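Local coordinates for KmHsv2 (Kluyveromyces marxianus, PDB 3VU4), which probably binds phosphoinositides as a seven-bladed beta-propeller of the PROPPIN family, to which the Atg2-binding autophagy protein Atg18 also belongs, at residues V115-D119 / V120-F124; F124-G127 / N128-R132; E292-L295 / C296-K299; V335-D338 / E339-R342. All blocks are in the same frame, centred on the assembly; numbering follows the deposited sequence.

Contact 1 (V115-D119 / V120-F124); sequences VSYGD and VISVF
Strands 115-117 and 120-124 run antiparallel, their short axes 4.6 Å apart with N-to-C directions 154° from each other. Two hydrogen-bonded pairs fix the register. V115 and S122 exchange both backbone bonds, with V115 O to S122 N at 2.7 Å. Y117 and V120 do the same next to the turn, where Y117 O and V120 N lie 3.0 Å apart. Between them S116 and I121 form a non-hydrogen-bonded pair, and S116 CA lies 3.1 Å from V120 O in a CA-H...O contact.

The side chains of V115, Y117, V120 and S122 share one face of the sheet. Y117 CG sits between its own N and carbonyl carbon (chi1 45°), which lays the ring alongside V120 instead of away from it. V120 CB is then over the ring, 4.3 Å from the Y117 centroid and 22° off the normal. The phenol end reaches further, and Y117 OH donates to S122 OG at 2.8 Å. That serine oxygen is also hydrogen-bonded to D136 OD1, so the two hydroxyls and the carboxylate form a chain. On the other face S116 OG pairs with D105 N, and S116 CB meets I121 CG1 at 4.1 Å.

G118, with positive phi, and D119 close a two-residue hairpin resembling a type II' turn, which joins the two middle strands of a four-stranded propeller blade.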
loop_
_atom_site.group_PDB
_atom_site.type_symbol
_atom_site.label_atom_id
_atom_site.label_comp_id
_atom_site.label_asym_id
_atom_site.label_seq_id
_atom_site.Cartn_x
_atom_site.Cartn_y
_atom_site.Cartn_z
ATOM N N VAL A 115 15.168 2.247 -4.673
ATOM C CA VAL A 115 15.683 2.483 -3.316
ATOM C C VAL A 115 15.821 3.976 -2.979
ATOM O O VAL A 115 16.487 4.717 -3.706
ATOM C CB VAL A 115 17.095 1.842 -3.136
ATOM C CG1 VAL A 115 17.584 2.040 -1.709
ATOM C CG2 VAL A 115 17.058 0.366 -3.497
ATOM N N SER A 116 15.212 4.422 -1.885
ATOM C CA SER A 116 15.330 5.824 -1.509
ATOM C C SER A 116 16.058 5.940 -0.184
ATOM O O SER A 116 15.974 5.060 0.671
ATOM C CB SER A 116 13.957 6.505 -1.406
ATOM O OG SER A 116 13.258 6.119 -0.236
ATOM N N TYR A 117 16.780 7.037 -0.028
ATOM C CA TYR A 117 17.547 7.296 1.171
ATOM C C TYR A 117 17.776 8.783 1.173
ATOM O O TYR A 117 18.004 9.372 0.121
ATOM C CB TYR A 117 18.891 6.565 1.112
ATOM C CG TYR A 117 19.591 6.694 -0.222
ATOM C CD1 TYR A 117 19.174 5.946 -1.328
ATOM C CD2 TYR A 117 20.659 7.574 -0.385
ATOM C CE1 TYR A 117 19.804 6.071 -2.568
ATOM C CE2 TYR A 117 21.299 7.710 -1.622
ATOM C CZ TYR A 117 20.865 6.957 -2.708
ATOM O OH TYR A 117 21.480 7.103 -3.930
ATOM N N GLY A 118 17.731 9.398 2.344
ATOM C CA GLY A 118 17.915 10.833 2.385
ATOM C C GLY A 118 16.851 11.424 1.485
ATOM O O GLY A 118 15.664 11.120 1.647
ATOM N N ASP A 119 17.258 12.245 0.524
ATOM C CA ASP A 119 16.292 12.840 -0.388
ATOM C C ASP A 119 16.581 12.434 -1.825
ATOM O O ASP A 119 16.412 13.219 -2.759
ATOM C CB ASP A 119 16.285 14.365 -0.245
ATOM C CG ASP A 119 17.603 14.992 -0.610
ATOM O OD1 ASP A 119 18.572 14.242 -0.872
ATOM O OD2 ASP A 119 17.668 16.241 -0.629
ATOM N N VAL A 120 16.988 11.180 -1.989
ATOM C CA VAL A 120 17.313 10.634 -3.296
ATOM C C VAL A 120 16.608 9.299 -3.561
ATOM O O VAL A 120 16.367 8.515 -2.642
ATOM C CB VAL A 120 18.841 10.400 -3.408
ATOM C CG1 VAL A 120 19.189 9.796 -4.759
ATOM C CG2 VAL A 120 19.583 11.706 -3.186
ATOM N N ILE A 121 16.267 9.049 -4.820
ATOM C CA ILE A 121 15.665 7.780 -5.199
ATOM C C ILE A 121 16.596 7.195 -6.251
ATOM O O ILE A 121 16.922 7.867 -7.230
ATOM C CB ILE A 121 14.267 7.941 -5.832
ATOM C CG1 ILE A 121 13.303 8.589 -4.838
ATOM C CG2 ILE A 121 13.740 6.575 -6.257
ATOM C CD1 ILE A 121 11.899 8.761 -5.367
ATOM N N SER A 122 17.042 5.960 -6.047
ATOM C CA SER A 122 17.935 5.307 -7.005
ATOM C C SER A 122 17.313 4.039 -7.556
ATOM O O SER A 122 16.751 3.232 -6.820
ATOM C CB SER A 122 19.285 4.963 -6.362
ATOM O OG SER A 122 20.070 6.124 -6.151
ATOM N N VAL A 123 17.409 3.863 -8.862
ATOM C CA VAL A 123 16.850 2.672 -9.465
ATOM C C VAL A 123 17.994 1.823 -9.994
ATOM O O VAL A 123 18.737 2.250 -10.873
ATOM C CB VAL A 123 15.887 3.022 -10.627
ATOM C CG1 VAL A 123 15.086 1.795 -11.017
ATOM C CG2 VAL A 123 14.955 4.152 -10.216
ATOM N N PHE A 124 18.155 0.633 -9.433
ATOM C CA PHE A 124 19.192 -0.281 -9.880
ATOM C C PHE A 124 18.508 -1.345 -10.735
ATOM O O PHE A 124 17.279 -1.418 -10.776
ATOM C CB PHE A 124 19.891 -0.937 -8.686
ATOM C CG PHE A 124 20.607 0.034 -7.792
ATOM C CD1 PHE A 124 19.894 0.893 -6.961
ATOM C CD2 PHE A 124 21.994 0.106 -7.795
ATOM C CE1 PHE A 124 20.557 1.811 -6.145
ATOM C CE2 PHE A 124 22.666 1.024 -6.981
ATOM C CZ PHE A 124 21.946 1.876 -6.158
#

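Contact 2 (F124-G127 / N128-R132); sequences FKFG and NPWKR. With SO4 (sulfate ion), chain D.
The link between the third and fourth strands of a propeller blade starts with a tight turn, in which the indole of W130 folds back over G127. G127 CA lies 3.8 Å from the centroid of the W130 six-membered ring and only 7° off its normal, a CH-pi contact. The backbone angles of G127 would push a side chain against the preceding carbonyl oxygen. W130 CG is anti to its carbonyl carbon (chi1 -51°), and this carries the indole back to F126, whose CD1 is 4.0 Å from W130 CZ3; their planes are oblique, at 53°. I85 and I113 also pack against this aromatic pair.

The backbone explains the reversal. F126 centres an inverse gamma turn, and a cis N128-P129 peptide then makes a type VIa beta turn, closed by W130 N donating to G127 O at 2.6 Å. The extended K125 chain spans the turn, K125 NZ reaching N128 O at 3.2 Å nearly along the C=O axis.

Beyond the turn the chain runs back beside strand 124-125, and K125 N bonds to K131 O at 2.9 Å from above the carbonyl plane. R132 CG lies over one face of the F124 ring, toward its rim. A sulfate, probably from crystallisation, is gripped on three oxygens: R132 N meets O3 almost straight at 3.0 Å, K131 NZ takes O4 at 2.9 Å, and R132 NH1 holds O2 weakly. R132 NH2 turns instead to a salt bridge with D136.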
loop_
_atom_site.group_PDB
_atom_site.type_symbol
_atom_site.label_atom_id
_atom_site.label_comp_id
_atom_site.label_asym_id
_atom_site.label_seq_id
_atom_site.Cartn_x
_atom_site.Cartn_y
_atom_site.Cartn_z
ATOM N N PHE A 124 18.155 0.633 -9.433
ATOM C CA PHE A 124 19.192 -0.281 -9.880
ATOM C C PHE A 124 18.508 -1.345 -10.735
ATOM O O PHE A 124 17.279 -1.418 -10.776
ATOM C CB PHE A 124 19.891 -0.937 -8.686
ATOM C CG PHE A 124 20.607 0.034 -7.792
ATOM C CD1 PHE A 124 19.894 0.893 -6.961
ATOM C CD2 PHE A 124 21.994 0.106 -7.795
ATOM C CE1 PHE A 124 20.557 1.811 -6.145
ATOM C CE2 PHE A 124 22.666 1.024 -6.981
ATOM C CZ PHE A 124 21.946 1.876 -6.158
ATOM N N LYS A 125 19.299 -2.160 -11.425
ATOM C CA LYS A 125 18.734 -3.212 -12.258
ATOM C C LYS A 125 18.593 -4.475 -11.441
ATOM O O LYS A 125 19.474 -4.805 -10.652
ATOM C CB LYS A 125 19.634 -3.508 -13.455
ATOM C CG LYS A 125 19.160 -4.720 -14.252
ATOM C CD LYS A 125 20.118 -5.125 -15.361
ATOM C CE LYS A 125 19.563 -6.337 -16.101
ATOM N NZ LYS A 125 20.426 -6.791 -17.221
ATOM N N PHE A 126 17.486 -5.183 -11.615
ATOM C CA PHE A 126 17.321 -6.422 -10.880
ATOM C C PHE A 126 17.951 -7.512 -11.737
ATOM O O PHE A 126 17.280 -8.194 -12.511
ATOM C CB PHE A 126 15.845 -6.726 -10.612
ATOM C CG PHE A 126 15.631 -7.717 -9.496
ATOM C CD1 PHE A 126 16.113 -9.020 -9.600
ATOM C CD2 PHE A 126 14.972 -7.341 -8.330
ATOM C CE1 PHE A 126 15.940 -9.930 -8.565
ATOM C CE2 PHE A 126 14.795 -8.244 -7.290
ATOM C CZ PHE A 126 15.280 -9.540 -7.407
ATOM N N GLY A 127 19.264 -7.643 -11.592
ATOM C CA GLY A 127 20.033 -8.615 -12.342
ATOM C C GLY A 127 21.417 -8.035 -12.587
ATOM O O GLY A 127 21.650 -6.847 -12.333
ATOM N N ASN A 128 22.336 -8.861 -13.081
ATOM C CA ASN A 128 23.699 -8.414 -13.349
ATOM C C ASN A 128 23.698 -7.260 -14.351
ATOM O O ASN A 128 22.947 -7.280 -15.331
ATOM C CB ASN A 128 24.524 -9.579 -13.889
ATOM C CG ASN A 128 25.979 -9.494 -13.485
ATOM O OD1 ASN A 128 26.724 -8.631 -13.957
ATOM N ND2 ASN A 128 26.392 -10.387 -12.592
ATOM N N PRO A 129 24.557 -6.246 -14.132
ATOM C CA PRO A 129 25.512 -6.097 -13.026
ATOM C C PRO A 129 24.994 -5.415 -11.746
ATOM O O PRO A 129 25.795 -4.965 -10.924
ATOM C CB PRO A 129 26.629 -5.291 -13.671
ATOM C CG PRO A 129 25.852 -4.325 -14.494
ATOM C CD PRO A 129 24.792 -5.205 -15.148
ATOM N N TRP A 130 23.673 -5.330 -11.579
ATOM C CA TRP A 130 23.086 -4.699 -10.393
ATOM C C TRP A 130 23.522 -3.242 -10.232
ATOM O O TRP A 130 23.936 -2.827 -9.149
ATOM C CB TRP A 130 23.481 -5.464 -9.124
ATOM C CG TRP A 130 23.222 -6.935 -9.183
ATOM C CD1 TRP A 130 24.104 -7.911 -9.550
ATOM C CD2 TRP A 130 21.991 -7.604 -8.869
ATOM N NE1 TRP A 130 23.500 -9.148 -9.481
ATOM C CE2 TRP A 130 22.206 -8.987 -9.068
ATOM C CE3 TRP A 130 20.729 -7.167 -8.440
ATOM C CZ2 TRP A 130 21.202 -9.939 -8.850
ATOM C CZ3 TRP A 130 19.730 -8.116 -8.226
ATOM C CH2 TRP A 130 19.975 -9.486 -8.431
ATOM N N LYS A 131 23.414 -2.465 -11.303
ATOM C CA LYS A 131 23.825 -1.066 -11.267
ATOM C C LYS A 131 22.683 -0.129 -11.653
ATOM O O LYS A 131 21.650 -0.569 -12.157
ATOM C CB LYS A 131 25.002 -0.860 -12.221
ATOM C CG LYS A 131 26.085 -1.933 -12.107
ATOM C CD LYS A 131 27.258 -1.481 -11.247
ATOM C CE LYS A 131 28.088 -0.421 -11.971
ATOM N NZ LYS A 131 29.325 -0.052 -11.226
ATOM N N ARG A 132 22.879 1.164 -11.417
ATOM C CA ARG A 132 21.875 2.175 -11.733
ATOM C C ARG A 132 21.446 2.152 -13.197
ATOM O O ARG A 132 22.275 2.311 -14.090
ATOM C CB ARG A 132 22.419 3.568 -11.435
ATOM C CG ARG A 132 22.688 3.913 -9.980
ATOM C CD ARG A 132 23.272 5.325 -9.947
ATOM N NE ARG A 132 23.154 6.015 -8.667
ATOM C CZ ARG A 132 23.876 5.741 -7.587
ATOM N NH1 ARG A 132 24.784 4.778 -7.615
ATOM N NH2 ARG A 132 23.701 6.450 -6.480
HETATM S S SO4 D . 26.637 2.826 -10.369
HETATM O O1 SO4 D . 26.731 3.220 -11.788
HETATM O O2 SO4 D . 26.575 4.042 -9.538
HETATM O O3 SO4 D . 25.427 2.010 -10.158
HETATM O O4 SO4 D . 27.826 2.042 -9.987
#

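Contact 3 (E292-L295 / C296-K299); sequences EWSL and CNFK
S294 and C296 meet where the chain leaves a loop and enters strand 296-299. The hydroxyl does the reaching: S294 OG is anti to its backbone N (chi1 174°), and this rotamer swings it forward along the chain, past L295, to the amide of C296. C296 N donates to S294 OG at 3.3 Å, but the N-H...O angle of 125° makes this a weak bond. Serine oxygen to the amide two residues on is the pattern of an ST turn, here loosely formed. S294 OG has a second, also weak, hydrogen bond to V266 O of the neighbouring strand, so the hydroxyl is shared between its own turn and the sheet.

C296 puts SG between its backbone N and carbonyl carbon (chi1 48°). The thiol consequently stays near the preceding residue, with SG 3.8 Å from L295 C and 4.4 Å from L295 CB. Both L295 and C296 also pack on W343, and C296 on I345, which makes this the apolar side of the junction. N297 turns its side chain back on the serine side instead, its CG 4.1 Å from S294 CB.

Backbone bonds of L295 to V266 and of F298 to L264 bring this segment into line with strand 263-268. The arrangement is the entry into the fourth, outermost strand of a propeller blade, with C296 and F298 turned to the adjoining blade's strand 342-352.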
loop_
_atom_site.group_PDB
_atom_site.type_symbol
_atom_site.label_atom_id
_atom_site.label_comp_id
_atom_site.label_asym_id
_atom_site.label_seq_id
_atom_site.Cartn_x
_atom_site.Cartn_y
_atom_site.Cartn_z
ATOM N N GLU A 292 -19.319 12.071 -1.943
ATOM C CA GLU A 292 -18.161 12.858 -1.579
ATOM C C GLU A 292 -17.588 12.367 -0.237
ATOM O O GLU A 292 -16.469 12.712 0.134
ATOM C CB GLU A 292 -18.585 14.332 -1.543
ATOM C CG GLU A 292 -18.186 15.148 -0.332
ATOM C CD GLU A 292 -18.701 16.598 -0.414
ATOM O OE1 GLU A 292 -18.431 17.381 0.530
ATOM O OE2 GLU A 292 -19.373 16.946 -1.422
ATOM N N TRP A 293 -18.350 11.528 0.459
ATOM C CA TRP A 293 -17.937 10.988 1.755
ATOM C C TRP A 293 -17.817 9.459 1.758
ATOM O O TRP A 293 -18.177 8.783 0.794
ATOM C CB TRP A 293 -18.938 11.397 2.845
ATOM C CG TRP A 293 -19.164 12.877 2.941
ATOM C CD1 TRP A 293 -18.350 13.796 3.544
ATOM C CD2 TRP A 293 -20.258 13.621 2.381
ATOM N NE1 TRP A 293 -18.868 15.060 3.393
ATOM C CE2 TRP A 293 -20.037 14.983 2.687
ATOM C CE3 TRP A 293 -21.402 13.268 1.651
ATOM C CZ2 TRP A 293 -20.920 15.996 2.285
ATOM C CZ3 TRP A 293 -22.280 14.279 1.251
ATOM C CH2 TRP A 293 -22.029 15.626 1.573
ATOM N N SER A 294 -17.306 8.936 2.868
ATOM C CA SER A 294 -17.136 7.504 3.067
ATOM C C SER A 294 -18.456 6.722 2.929
ATOM O O SER A 294 -19.509 7.174 3.376
ATOM C CB SER A 294 -16.556 7.264 4.460
ATOM O OG SER A 294 -16.495 5.879 4.763
ATOM N N LEU A 295 -18.386 5.546 2.316
ATOM C CA LEU A 295 -19.559 4.692 2.143
ATOM C C LEU A 295 -19.953 4.076 3.478
ATOM O O LEU A 295 -21.130 3.904 3.775
ATOM C CB LEU A 295 -19.249 3.567 1.162
ATOM C CG LEU A 295 -19.938 3.626 -0.195
ATOM C CD1 LEU A 295 -19.874 5.037 -0.760
ATOM C CD2 LEU A 295 -19.269 2.611 -1.123
ATOM N N CYS A 296 -18.949 3.737 4.275
ATOM C CA CYS A 296 -19.171 3.131 5.576
ATOM C C CYS A 296 -17.966 3.367 6.466
ATOM O O CYS A 296 -16.841 3.464 5.982
ATOM C CB CYS A 296 -19.426 1.629 5.419
ATOM S SG CYS A 296 -18.238 0.771 4.357
ATOM N N ASN A 297 -18.214 3.459 7.769
ATOM C CA ASN A 297 -17.163 3.698 8.748
ATOM C C ASN A 297 -17.215 2.629 9.821
ATOM O O ASN A 297 -18.122 2.608 10.649
ATOM C CB ASN A 297 -17.352 5.075 9.376
ATOM C CG ASN A 297 -17.531 6.165 8.332
ATOM O OD1 ASN A 297 -16.703 6.318 7.429
ATOM N ND2 ASN A 297 -18.616 6.930 8.447
ATOM N N PHE A 298 -16.224 1.752 9.813
ATOM C CA PHE A 298 -16.163 0.658 10.765
ATOM C C PHE A 298 -15.096 0.895 11.832
ATOM O O PHE A 298 -13.955 1.210 11.521
ATOM C CB PHE A 298 -15.859 -0.623 9.996
ATOM C CG PHE A 298 -15.890 -1.861 10.829
ATOM C CD1 PHE A 298 -17.071 -2.576 10.988
ATOM C CD2 PHE A 298 -14.722 -2.349 11.412
ATOM C CE1 PHE A 298 -17.082 -3.761 11.706
ATOM C CE2 PHE A 298 -14.724 -3.538 12.135
ATOM C CZ PHE A 298 -15.897 -4.245 12.283
ATOM N N LYS A 299 -15.471 0.742 13.094
ATOM C CA LYS A 299 -14.520 0.928 14.185
ATOM C C LYS A 299 -13.808 -0.381 14.503
ATOM O O LYS A 299 -14.428 -1.377 14.877
ATOM C CB LYS A 299 -15.229 1.483 15.425
ATOM C CG LYS A 299 -15.816 2.875 15.182
ATOM C CD LYS A 299 -16.329 3.535 16.455
ATOM C CE LYS A 299 -16.841 4.949 16.169
ATOM N NZ LYS A 299 -17.360 5.640 17.393
#

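Contact 4 (V335-D338 / E339-R342); sequences VFDD and EMER
D337 and R342 are tied by two good backbone bonds, D337 N to R342 O at 2.9 Å (163°) and R342 N to D337 O at 3.1 Å (160°). D337 O is a shared acceptor, since the amides of M340 and E341 also point at it in weak bonds. The D337 carboxylate supports the same turn: its CG is anti to the backbone N (chi1 -169°), and D337 OD2 receives M340 N at 2.9 Å on its anti side.

D338 to M340 have right-handed helical backbone angles and E341 has positive phi, giving a four-residue hairpin loop. Because E341 and R342 both face D337, its end is a G1 beta bulge. This hairpin joins the third and fourth strands of the last blade in the chain. R342 NE folds back onto E341 O at 3.1 Å, from above the carbonyl plane.

Packing rests on F336. Its ring edge meets the E341 carboxylate, CZ being 3.3 Å from OE1 in the ring plane, while CE1 lies 3.5 Å from R342 N. R342 O is over one face, and W343 packs edge-to-face with the same ring. D338 OD2 and E341 OE2 come within 4.9 Å, like charges whose repulsion solvent at this exposed tip probably screens.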
loop_
_atom_site.group_PDB
_atom_site.type_symbol
_atom_site.label_atom_id
_atom_site.label_comp_id
_atom_site.label_asym_id
_atom_site.label_seq_id
_atom_site.Cartn_x
_atom_site.Cartn_y
_atom_site.Cartn_z
ATOM N N VAL A 335 -20.077 -5.119 2.306
ATOM C CA VAL A 335 -21.326 -5.574 1.717
ATOM C C VAL A 335 -22.435 -4.532 1.706
ATOM O O VAL A 335 -22.587 -3.765 2.661
ATOM C CB VAL A 335 -21.840 -6.798 2.498
ATOM C CG1 VAL A 335 -23.130 -7.321 1.882
ATOM C CG2 VAL A 335 -20.762 -7.868 2.538
ATOM N N PHE A 336 -23.219 -4.513 0.631
ATOM C CA PHE A 336 -24.330 -3.577 0.553
ATOM C C PHE A 336 -25.604 -4.246 1.061
ATOM O O PHE A 336 -25.970 -5.335 0.622
ATOM C CB PHE A 336 -24.567 -3.076 -0.876
ATOM C CG PHE A 336 -25.523 -1.906 -0.943
ATOM C CD1 PHE A 336 -25.108 -0.629 -0.558
ATOM C CD2 PHE A 336 -26.857 -2.092 -1.308
ATOM C CE1 PHE A 336 -26.005 0.443 -0.532
ATOM C CE2 PHE A 336 -27.761 -1.022 -1.286
ATOM C CZ PHE A 336 -27.334 0.245 -0.896
ATOM N N ASP A 337 -26.264 -3.575 1.994
ATOM C CA ASP A 337 -27.500 -4.049 2.598
ATOM C C ASP A 337 -28.647 -3.244 1.971
ATOM O O ASP A 337 -28.817 -2.065 2.300
ATOM C CB ASP A 337 -27.440 -3.775 4.099
ATOM C CG ASP A 337 -28.547 -4.450 4.864
ATOM O OD1 ASP A 337 -28.421 -5.662 5.122
ATOM O OD2 ASP A 337 -29.540 -3.773 5.209
ATOM N N ASP A 338 -29.421 -3.854 1.071
ATOM C CA ASP A 338 -30.536 -3.148 0.425
ATOM C C ASP A 338 -31.625 -2.730 1.397
ATOM O O ASP A 338 -32.159 -1.630 1.305
ATOM C CB ASP A 338 -31.171 -3.999 -0.670
ATOM C CG ASP A 338 -30.187 -4.378 -1.746
ATOM O OD1 ASP A 338 -29.341 -5.267 -1.486
ATOM O OD2 ASP A 338 -30.252 -3.777 -2.843
ATOM N N GLU A 339 -31.959 -3.618 2.321
ATOM C CA GLU A 339 -32.980 -3.329 3.307
ATOM C C GLU A 339 -32.663 -1.969 3.918
ATOM O O GLU A 339 -33.549 -1.138 4.113
ATOM C CB GLU A 339 -32.979 -4.420 4.381
ATOM C CG GLU A 339 -34.357 -4.976 4.718
ATOM C CD GLU A 339 -35.103 -4.137 5.746
ATOM O OE1 GLU A 339 -35.164 -2.895 5.579
ATOM O OE2 GLU A 339 -35.633 -4.724 6.719
ATOM N N MET A 340 -31.386 -1.735 4.195
ATOM C CA MET A 340 -30.949 -0.476 4.781
ATOM C C MET A 340 -30.436 0.537 3.762
ATOM O O MET A 340 -30.254 1.709 4.095
ATOM C CB MET A 340 -29.848 -0.729 5.805
ATOM C CG MET A 340 -30.337 -1.068 7.191
ATOM S SD MET A 340 -28.917 -1.286 8.292
ATOM C CE MET A 340 -28.491 0.466 8.704
ATOM N N GLU A 341 -30.201 0.091 2.531
ATOM C CA GLU A 341 -29.674 0.975 1.492
ATOM C C GLU A 341 -28.371 1.591 2.023
ATOM O O GLU A 341 -28.130 2.796 1.904
ATOM C CB GLU A 341 -30.691 2.083 1.159
ATOM C CG GLU A 341 -31.892 1.640 0.331
ATOM C CD GLU A 341 -31.509 1.165 -1.064
ATOM O OE1 GLU A 341 -30.374 1.455 -1.508
ATOM O OE2 GLU A 341 -32.345 0.510 -1.725
ATOM N N ARG A 342 -27.523 0.745 2.599
ATOM C CA ARG A 342 -26.277 1.209 3.182
ATOM C C ARG A 342 -25.205 0.115 3.172
ATOM O O ARG A 342 -25.505 -1.064 3.338
ATOM C CB ARG A 342 -26.558 1.666 4.613
ATOM C CG ARG A 342 -25.701 2.817 5.079
ATOM C CD ARG A 342 -26.543 4.039 5.449
ATOM N NE ARG A 342 -27.293 4.527 4.300
ATOM C CZ ARG A 342 -28.148 5.546 4.326
ATOM N NH1 ARG A 342 -28.379 6.215 5.442
ATOM N NH2 ARG A 342 -28.795 5.878 3.226
#

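Contacts 1 and 2 follow one another in a single blade, sharing F124 and strand 120-125; contacts 3 and 4 lie on the opposite side of the chain's centre, in two different blades, with nearest atoms about 5 Å apart. Contact 1 is the buried one, built on regular strand pairing and a hydroxyl chain. Contacts 2 and 4 are surface turns beyond a third strand, one shaped by a cis proline and aromatic cover, the other by a bulge and acidic side chains. Contact 3, partly buried, has the weakest internal bonding and relies on neighbouring strands. D136 links the first two, serving S122 of contact 1 and R132 of contact 2, while W343 packs on both contacts 3 and 4.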